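Local coordinates for (S)-ureidoglycine--glyoxylate transaminase (Bacillus subtilis, PDB 3ISL), which transfers the amino group of (S)-ureidoglycine to glyoxylate, giving oxalurate and glycine in purine breakdown, with pyridoxal 5'-phosphate as cofactor, at residues G195-P203 against G365-K373; H144-I152 against F314-V324. One frame throughout, in Å; residues are numbered along the deposited sequence.

How the contacts relate
Two joints, one between loops and one between a hairpin and a loop, illustrate how a cofactor pocket is tied to distant chain segments. Both are largely buried and touch pyridoxal phosphate, contact 1 covalently and contact 2 through a threonine hydroxyl. Contact 1 is small and rests on one serine hydroxyl, a methionine and a closely approached glycine. Contact 2 buries more than twice the area, pairs backbones in one bridge, and runs outward to a more open margin at Gly315 and Asp316, which lie over the guanidinium of the buried Arg151. Their centres are about 16 Å apart, yet Thr366 N lies 3.0 Å from Val323 O, a probable hydrogen bond, and Cys199 packs on Val323.

Contact 1 (G195-P203 against G365-K373); sequences GTQKCLSVP and GTMGYSCRK. With PLP (pyridoxal-5'-phosphate), chain C.
Ser201 OG has two partners: it accepts an almost straight bond from Tyr369 N (2.8 Å, 174° at the hydrogen) and is also hydrogen-bonded to Glu21 O. With chi1 at -78°, OG stands beside its own backbone N and faces the 365-373 loop. Gly368 passes close by, its CA 3.3 Å from Cys199 O; a side chain there would strike both that oxygen and Ser201 OG, and the positive phi also suits glycine. Replacing Ser201 with an alanine would probably leave Tyr369 N without its acceptor and Glu21 O without this partner, loosening the join between the loops. Nearer the cofactor, Met367 runs alongside Lys198, the two side chains pointing the same way, with SD 3.9 Å from Lys198 CB, while its CG rests 3.8 Å from Cys199 SG. Past this contact the lysine chain runs extended, its NZ covalently joined to PLP C4A at 1.3 Å. Gln197 NE2 donates to PLP O3P over 2.6 Å, and the cofactor is also hydrogen-bonded by Thr267 of the second subunit. The lysine-cofactor link is the internal aldimine, the Schiff base typical of the resting active site in class-V aminotransferases.

Contact 2 (H144-I152 against F314-V324); sequences HGETSTGRI and FGDDSCKMPVV. With PLP (pyridoxal-5'-phosphate), chain C.
Met321 sends its CG anti to the backbone N (chi1 -162°) and then folds back at the sulfur (chi3 14°), which carries CE against the hairpin turn, 3.5 Å from Thr147 CA. Its SD lies over Gly145, where a side chain would collide with the sulfur. Arg151, bent at both chi2 and chi3, curls its guanidinium back across the 314-324 loop: Gly315 and Asp316 N lie over one face, while the Phe314 ring comes near obliquely, the two planes 57° apart. That ring turns its edge to Thr149 O, 3.7 Å from CE2. The backbones themselves pair in a single bridge of Arg151 with Lys320. Met321 N donates to Gly150 O at 2.7 Å and Ile152 N to Cys319 O at 3.1 Å; a water also donates to Gly150 O and to Val324 O, tying the hairpin to the end of the loop. Ile152 packs its CG2 on Met321 CA at 3.7 Å. On the cofactor side, Thr147 OG1 shares a hydrogen bond with PLP O3 (3.2 Å), and Thr147 CG2 lies 4.0 Å from Val324 CG2. The antiparallel hairpin of strands 145-146 and 151-152, which follows sheet strand 139-143, is thus fastened to the loop linking helix 288-308 to strand 324-328; Lys320 ties that loop back to the helix through a salt bridge with Glu299, and Phe314 lies against Cys326 of the strand.

Contact 1 (G195-P203 against G365-K373)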
# COMPACT_ATOMS: atom_id res chain seq x y z
N GLY A 195 -11.52 -5.26 0.11
CA GLY A 195 -10.10 -5.59 0.30
C GLY A 195 -9.72 -6.74 -0.60
O GLY A 195 -10.57 -7.37 -1.23
N THR A 196 -8.43 -7.00 -0.72
CA THR A 196 -7.97 -7.98 -1.71
C THR A 196 -7.67 -9.37 -1.14
O THR A 196 -7.81 -10.37 -1.87
CB THR A 196 -6.67 -7.47 -2.36
OG1 THR A 196 -5.85 -6.85 -1.36
CG2 THR A 196 -6.98 -6.41 -3.39
N GLN A 197 -7.26 -9.47 0.13
CA GLN A 197 -6.61 -10.66 0.65
C GLN A 197 -7.62 -11.64 1.25
O GLN A 197 -7.21 -12.65 1.89
CB GLN A 197 -5.54 -10.31 1.69
CG GLN A 197 -6.19 -9.82 3.11
CD GLN A 197 -6.44 -8.30 3.18
OE1 GLN A 197 -6.42 -7.61 2.16
NE2 GLN A 197 -6.64 -7.77 4.39
N LYS A 198 -8.90 -11.32 1.08
CA LYS A 198 -10.04 -12.12 1.56
C LYS A 198 -10.70 -12.88 0.42
O LYS A 198 -10.01 -13.60 -0.25
CB LYS A 198 -10.97 -11.30 2.44
CG LYS A 198 -10.17 -10.92 3.80
CD LYS A 198 -10.97 -10.12 4.88
CE LYS A 198 -9.96 -9.50 5.84
NZ LYS A 198 -10.40 -9.12 7.16
N CYS A 199 -11.99 -12.75 0.18
CA CYS A 199 -12.57 -13.55 -0.87
C CYS A 199 -11.99 -13.40 -2.29
O CYS A 199 -12.27 -14.26 -3.16
CB CYS A 199 -14.08 -13.33 -0.87
SG CYS A 199 -14.72 -13.84 0.70
N LEU A 200 -11.30 -12.29 -2.55
CA LEU A 200 -10.59 -12.03 -3.81
C LEU A 200 -9.25 -12.80 -3.99
O LEU A 200 -8.78 -12.98 -5.11
CB LEU A 200 -10.37 -10.48 -4.03
CG LEU A 200 -11.71 -9.67 -4.10
CD1 LEU A 200 -11.30 -8.25 -4.49
CD2 LEU A 200 -12.76 -10.27 -5.13
N SER A 201 -8.67 -13.27 -2.90
CA SER A 201 -7.42 -14.04 -2.96
C SER A 201 -6.36 -13.29 -3.78
O SER A 201 -5.69 -13.86 -4.66
CB SER A 201 -7.68 -15.46 -3.54
OG SER A 201 -8.24 -16.23 -2.51
N VAL A 202 -6.26 -12.01 -3.50
CA VAL A 202 -5.17 -11.18 -4.01
C VAL A 202 -4.26 -10.72 -2.89
O VAL A 202 -4.76 -10.42 -1.85
CB VAL A 202 -5.76 -10.02 -4.86
CG1 VAL A 202 -4.75 -8.91 -5.18
CG2 VAL A 202 -6.39 -10.63 -6.11
N PRO A 203 -2.91 -10.70 -3.08
CA PRO A 203 -2.06 -10.28 -1.94
C PRO A 203 -2.60 -9.01 -1.29
O PRO A 203 -3.03 -8.10 -2.02
CB PRO A 203 -0.70 -10.02 -2.59
CG PRO A 203 -0.70 -11.03 -3.66
CD PRO A 203 -2.12 -11.01 -4.26
N GLY A 365 -12.03 -19.61 8.19
CA GLY A 365 -12.38 -18.87 6.96
C GLY A 365 -12.47 -19.87 5.82
O GLY A 365 -11.71 -20.89 5.82
N THR A 366 -13.41 -19.68 4.90
CA THR A 366 -13.49 -20.49 3.65
C THR A 366 -13.68 -19.42 2.59
O THR A 366 -14.77 -19.22 2.14
CB THR A 366 -14.72 -21.49 3.63
OG1 THR A 366 -15.88 -20.81 4.13
CG2 THR A 366 -14.48 -22.71 4.50
N MET A 367 -12.61 -18.70 2.24
CA MET A 367 -12.68 -17.55 1.35
C MET A 367 -11.83 -17.74 0.09
O MET A 367 -10.66 -18.13 0.21
CB MET A 367 -12.08 -16.30 2.08
CG MET A 367 -12.89 -15.85 3.35
SD MET A 367 -11.90 -14.67 4.24
CE MET A 367 -13.21 -13.71 5.06
N GLY A 368 -12.36 -17.37 -1.09
CA GLY A 368 -11.52 -17.32 -2.24
C GLY A 368 -10.87 -18.65 -2.59
O GLY A 368 -11.52 -19.71 -2.56
N TYR A 369 -9.58 -18.60 -2.90
CA TYR A 369 -8.87 -19.81 -3.36
C TYR A 369 -8.78 -20.85 -2.24
O TYR A 369 -8.64 -22.03 -2.52
CB TYR A 369 -7.47 -19.44 -3.83
CG TYR A 369 -6.80 -20.63 -4.51
CD1 TYR A 369 -7.25 -21.05 -5.80
CD2 TYR A 369 -5.82 -21.35 -3.88
CE1 TYR A 369 -6.69 -22.14 -6.42
CE2 TYR A 369 -5.25 -22.48 -4.50
CZ TYR A 369 -5.71 -22.88 -5.76
OH TYR A 369 -5.13 -23.97 -6.39
N SER A 370 -8.73 -20.40 -0.98
CA SER A 370 -8.80 -21.29 0.21
C SER A 370 -10.14 -22.04 0.38
O SER A 370 -10.26 -23.08 1.13
CB SER A 370 -8.54 -20.39 1.45
OG SER A 370 -7.12 -20.15 1.60
N CYS A 371 -11.17 -21.53 -0.30
CA CYS A 371 -12.50 -22.11 -0.21
C CYS A 371 -12.56 -23.24 -1.24
O CYS A 371 -13.11 -23.07 -2.35
CB CYS A 371 -13.57 -21.04 -0.48
SG CYS A 371 -15.22 -21.67 -0.27
N ARG A 372 -11.95 -24.38 -0.90
CA ARG A 372 -11.91 -25.48 -1.86
C ARG A 372 -11.92 -26.79 -1.14
O ARG A 372 -11.52 -26.89 0.03
CB ARG A 372 -10.75 -25.35 -2.88
CG ARG A 372 -9.34 -25.76 -2.32
CD ARG A 372 -8.26 -25.42 -3.40
NE ARG A 372 -6.94 -25.91 -2.97
CZ ARG A 372 -6.14 -25.18 -2.23
NH1 ARG A 372 -6.56 -23.95 -1.91
NH2 ARG A 372 -4.92 -25.61 -1.88
N LYS A 373 -12.43 -27.82 -1.82
CA LYS A 373 -12.67 -29.08 -1.11
C LYS A 373 -11.45 -29.68 -0.44
O LYS A 373 -11.56 -30.20 0.66
CB LYS A 373 -13.27 -30.09 -2.04
CG LYS A 373 -12.27 -30.86 -2.92
CD LYS A 373 -13.08 -31.73 -3.95
CE LYS A 373 -13.87 -32.74 -3.17
NZ LYS A 373 -13.69 -32.26 -1.74
N1 PLP C . -12.68 -4.54 7.63
C2 PLP C . -13.20 -5.91 7.80
C2A PLP C . -14.56 -6.26 7.87
C3 PLP C . -12.34 -7.01 7.92
O3 PLP C . -12.81 -8.29 8.07
C4 PLP C . -10.97 -6.88 7.86
C4A PLP C . -10.06 -8.17 7.98
C5 PLP C . -10.44 -5.61 7.69
C6 PLP C . -11.25 -4.44 7.58
C5A PLP C . -8.95 -5.52 7.68
O4P PLP C . -8.52 -4.88 6.57
P PLP C . -6.94 -4.84 6.50
O1P PLP C . -6.28 -5.71 7.57
O2P PLP C . -6.69 -3.20 6.59
O3P PLP C . -6.46 -5.28 4.95

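Contact 2 (H144-I152 against F314-V324)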
# COMPACT_ATOMS: atom_id res chain seq x y z
N HIS A 144 -20.45 -4.62 6.35
CA HIS A 144 -21.32 -5.68 5.76
C HIS A 144 -21.22 -7.00 6.49
O HIS A 144 -22.25 -7.59 6.94
CB HIS A 144 -21.00 -5.87 4.23
CG HIS A 144 -22.00 -6.73 3.49
ND1 HIS A 144 -21.69 -7.33 2.28
CD2 HIS A 144 -23.26 -7.15 3.81
CE1 HIS A 144 -22.73 -8.06 1.87
NE2 HIS A 144 -23.71 -7.92 2.76
N GLY A 145 -19.99 -7.51 6.59
CA GLY A 145 -19.75 -8.80 7.25
C GLY A 145 -18.65 -8.61 8.31
O GLY A 145 -17.53 -8.16 7.98
N GLU A 146 -18.95 -8.90 9.58
CA GLU A 146 -17.92 -8.81 10.67
C GLU A 146 -17.31 -10.16 10.84
O GLU A 146 -18.01 -11.08 11.33
CB GLU A 146 -18.57 -8.55 12.06
CG GLU A 146 -18.88 -7.14 12.41
CD GLU A 146 -17.65 -6.33 12.72
OE1 GLU A 146 -16.58 -6.92 12.98
OE2 GLU A 146 -17.75 -5.10 12.76
N THR A 147 -16.01 -10.29 10.50
CA THR A 147 -15.34 -11.53 10.64
C THR A 147 -15.09 -11.78 12.08
O THR A 147 -14.93 -12.94 12.46
CB THR A 147 -13.97 -11.61 9.90
OG1 THR A 147 -13.17 -10.49 10.30
CG2 THR A 147 -14.16 -11.54 8.42
N SER A 148 -15.03 -10.71 12.89
CA SER A 148 -14.75 -10.85 14.31
C SER A 148 -15.85 -11.67 14.98
O SER A 148 -15.61 -12.37 15.93
CB SER A 148 -14.62 -9.45 14.98
OG SER A 148 -15.86 -8.71 14.88
N THR A 149 -17.07 -11.55 14.50
CA THR A 149 -18.22 -12.23 15.12
C THR A 149 -18.84 -13.28 14.20
O THR A 149 -19.60 -14.11 14.62
CB THR A 149 -19.29 -11.24 15.64
OG1 THR A 149 -20.03 -10.66 14.57
CG2 THR A 149 -18.67 -10.13 16.57
N GLY A 150 -18.46 -13.28 12.93
CA GLY A 150 -19.03 -14.18 11.92
C GLY A 150 -20.43 -13.85 11.44
O GLY A 150 -21.11 -14.73 10.89
N ARG A 151 -20.91 -12.62 11.66
CA ARG A 151 -22.27 -12.24 11.26
C ARG A 151 -22.20 -11.37 10.05
O ARG A 151 -21.26 -10.63 9.90
CB ARG A 151 -23.03 -11.49 12.38
CG ARG A 151 -23.19 -12.32 13.66
CD ARG A 151 -24.06 -13.56 13.42
NE ARG A 151 -23.39 -14.82 13.15
CZ ARG A 151 -22.48 -15.37 13.94
NH1 ARG A 151 -22.10 -14.66 14.96
NH2 ARG A 151 -21.94 -16.55 13.71
N ILE A 152 -23.15 -11.58 9.15
CA ILE A 152 -23.39 -10.75 8.00
C ILE A 152 -24.72 -10.03 8.23
O ILE A 152 -25.72 -10.62 8.71
CB ILE A 152 -23.30 -11.56 6.66
CG1 ILE A 152 -23.26 -10.62 5.45
CG2 ILE A 152 -24.33 -12.63 6.54
CD1 ILE A 152 -22.92 -11.38 4.07
N PHE A 314 -20.70 -21.00 17.29
CA PHE A 314 -21.12 -19.78 17.95
C PHE A 314 -22.07 -18.98 17.06
O PHE A 314 -21.93 -18.98 15.81
CB PHE A 314 -19.87 -18.92 18.23
CG PHE A 314 -20.16 -17.49 18.64
CD1 PHE A 314 -20.59 -17.21 19.93
CD2 PHE A 314 -19.96 -16.44 17.76
CE1 PHE A 314 -20.85 -15.86 20.34
CE2 PHE A 314 -20.19 -15.10 18.14
CZ PHE A 314 -20.64 -14.81 19.42
N GLY A 315 -23.02 -18.29 17.70
CA GLY A 315 -23.63 -17.15 17.03
C GLY A 315 -25.00 -17.42 16.44
O GLY A 315 -25.43 -18.59 16.36
N ASP A 316 -25.68 -16.33 16.06
CA ASP A 316 -27.06 -16.34 15.54
C ASP A 316 -27.01 -16.99 14.15
O ASP A 316 -26.44 -16.42 13.21
CB ASP A 316 -27.57 -14.91 15.40
CG ASP A 316 -29.07 -14.80 15.32
OD1 ASP A 316 -29.72 -15.45 14.45
OD2 ASP A 316 -29.62 -14.02 16.13
N ASP A 317 -27.62 -18.18 14.05
CA ASP A 317 -27.69 -18.94 12.80
C ASP A 317 -28.43 -18.18 11.68
O ASP A 317 -28.19 -18.41 10.52
CB ASP A 317 -28.25 -20.37 13.02
CG ASP A 317 -29.72 -20.40 13.48
OD1 ASP A 317 -30.54 -19.48 13.18
OD2 ASP A 317 -30.08 -21.38 14.19
N SER A 318 -29.29 -17.23 12.00
CA SER A 318 -30.03 -16.54 10.92
C SER A 318 -29.21 -15.50 10.16
O SER A 318 -29.52 -15.16 9.03
CB SER A 318 -31.33 -15.90 11.44
OG SER A 318 -31.04 -14.92 12.41
N CYS A 319 -28.14 -15.03 10.75
CA CYS A 319 -27.30 -14.07 10.07
C CYS A 319 -25.86 -14.60 10.03
O CYS A 319 -24.93 -13.85 10.27
CB CYS A 319 -27.38 -12.70 10.80
SG CYS A 319 -26.88 -12.83 12.60
N LYS A 320 -25.66 -15.88 9.70
CA LYS A 320 -24.32 -16.43 9.68
C LYS A 320 -23.59 -15.96 8.41
O LYS A 320 -24.05 -16.18 7.31
CB LYS A 320 -24.29 -17.94 9.69
CG LYS A 320 -22.81 -18.48 9.69
CD LYS A 320 -22.75 -20.05 9.53
CE LYS A 320 -21.30 -20.49 9.42
NZ LYS A 320 -20.70 -20.04 8.10
N MET A 321 -22.43 -15.36 8.58
CA MET A 321 -21.59 -15.03 7.42
C MET A 321 -21.17 -16.33 6.68
O MET A 321 -20.60 -17.23 7.30
CB MET A 321 -20.35 -14.26 7.89
CG MET A 321 -19.63 -13.50 6.76
SD MET A 321 -18.28 -12.36 7.28
CE MET A 321 -18.04 -12.88 8.90
N PRO A 322 -21.39 -16.43 5.37
CA PRO A 322 -21.14 -17.76 4.73
C PRO A 322 -19.65 -18.14 4.75
O PRO A 322 -19.33 -19.33 4.97
CB PRO A 322 -21.64 -17.58 3.25
CG PRO A 322 -22.63 -16.39 3.35
CD PRO A 322 -21.93 -15.45 4.40
N VAL A 323 -18.79 -17.13 4.69
CA VAL A 323 -17.33 -17.36 4.53
C VAL A 323 -16.52 -17.46 5.82
O VAL A 323 -15.30 -17.58 5.77
CB VAL A 323 -16.68 -16.44 3.45
CG1 VAL A 323 -17.43 -16.61 2.09
CG2 VAL A 323 -16.72 -14.94 3.88
N VAL A 324 -17.19 -17.48 6.98
CA VAL A 324 -16.47 -17.66 8.23
C VAL A 324 -17.36 -18.56 9.02
O VAL A 324 -18.57 -18.44 8.96
CB VAL A 324 -16.28 -16.28 8.96
CG1 VAL A 324 -15.74 -16.46 10.35
CG2 VAL A 324 -15.31 -15.38 8.15
N1 PLP C . -12.68 -4.54 7.63
C2 PLP C . -13.20 -5.91 7.80
C2A PLP C . -14.56 -6.26 7.87
C3 PLP C . -12.34 -7.01 7.92
O3 PLP C . -12.81 -8.29 8.07
C4 PLP C . -10.97 -6.88 7.86
C4A PLP C . -10.06 -8.17 7.98
C5 PLP C . -10.44 -5.61 7.69
C6 PLP C . -11.25 -4.44 7.58
C5A PLP C . -8.95 -5.52 7.68
O4P PLP C . -8.52 -4.88 6.57
P PLP C . -6.94 -4.84 6.50
O1P PLP C . -6.28 -5.71 7.57
O2P PLP C . -6.69 -3.20 6.59
O3P PLP C . -6.46 -5.28 4.95
O HOH W 1 -19.80 -17.20 11.12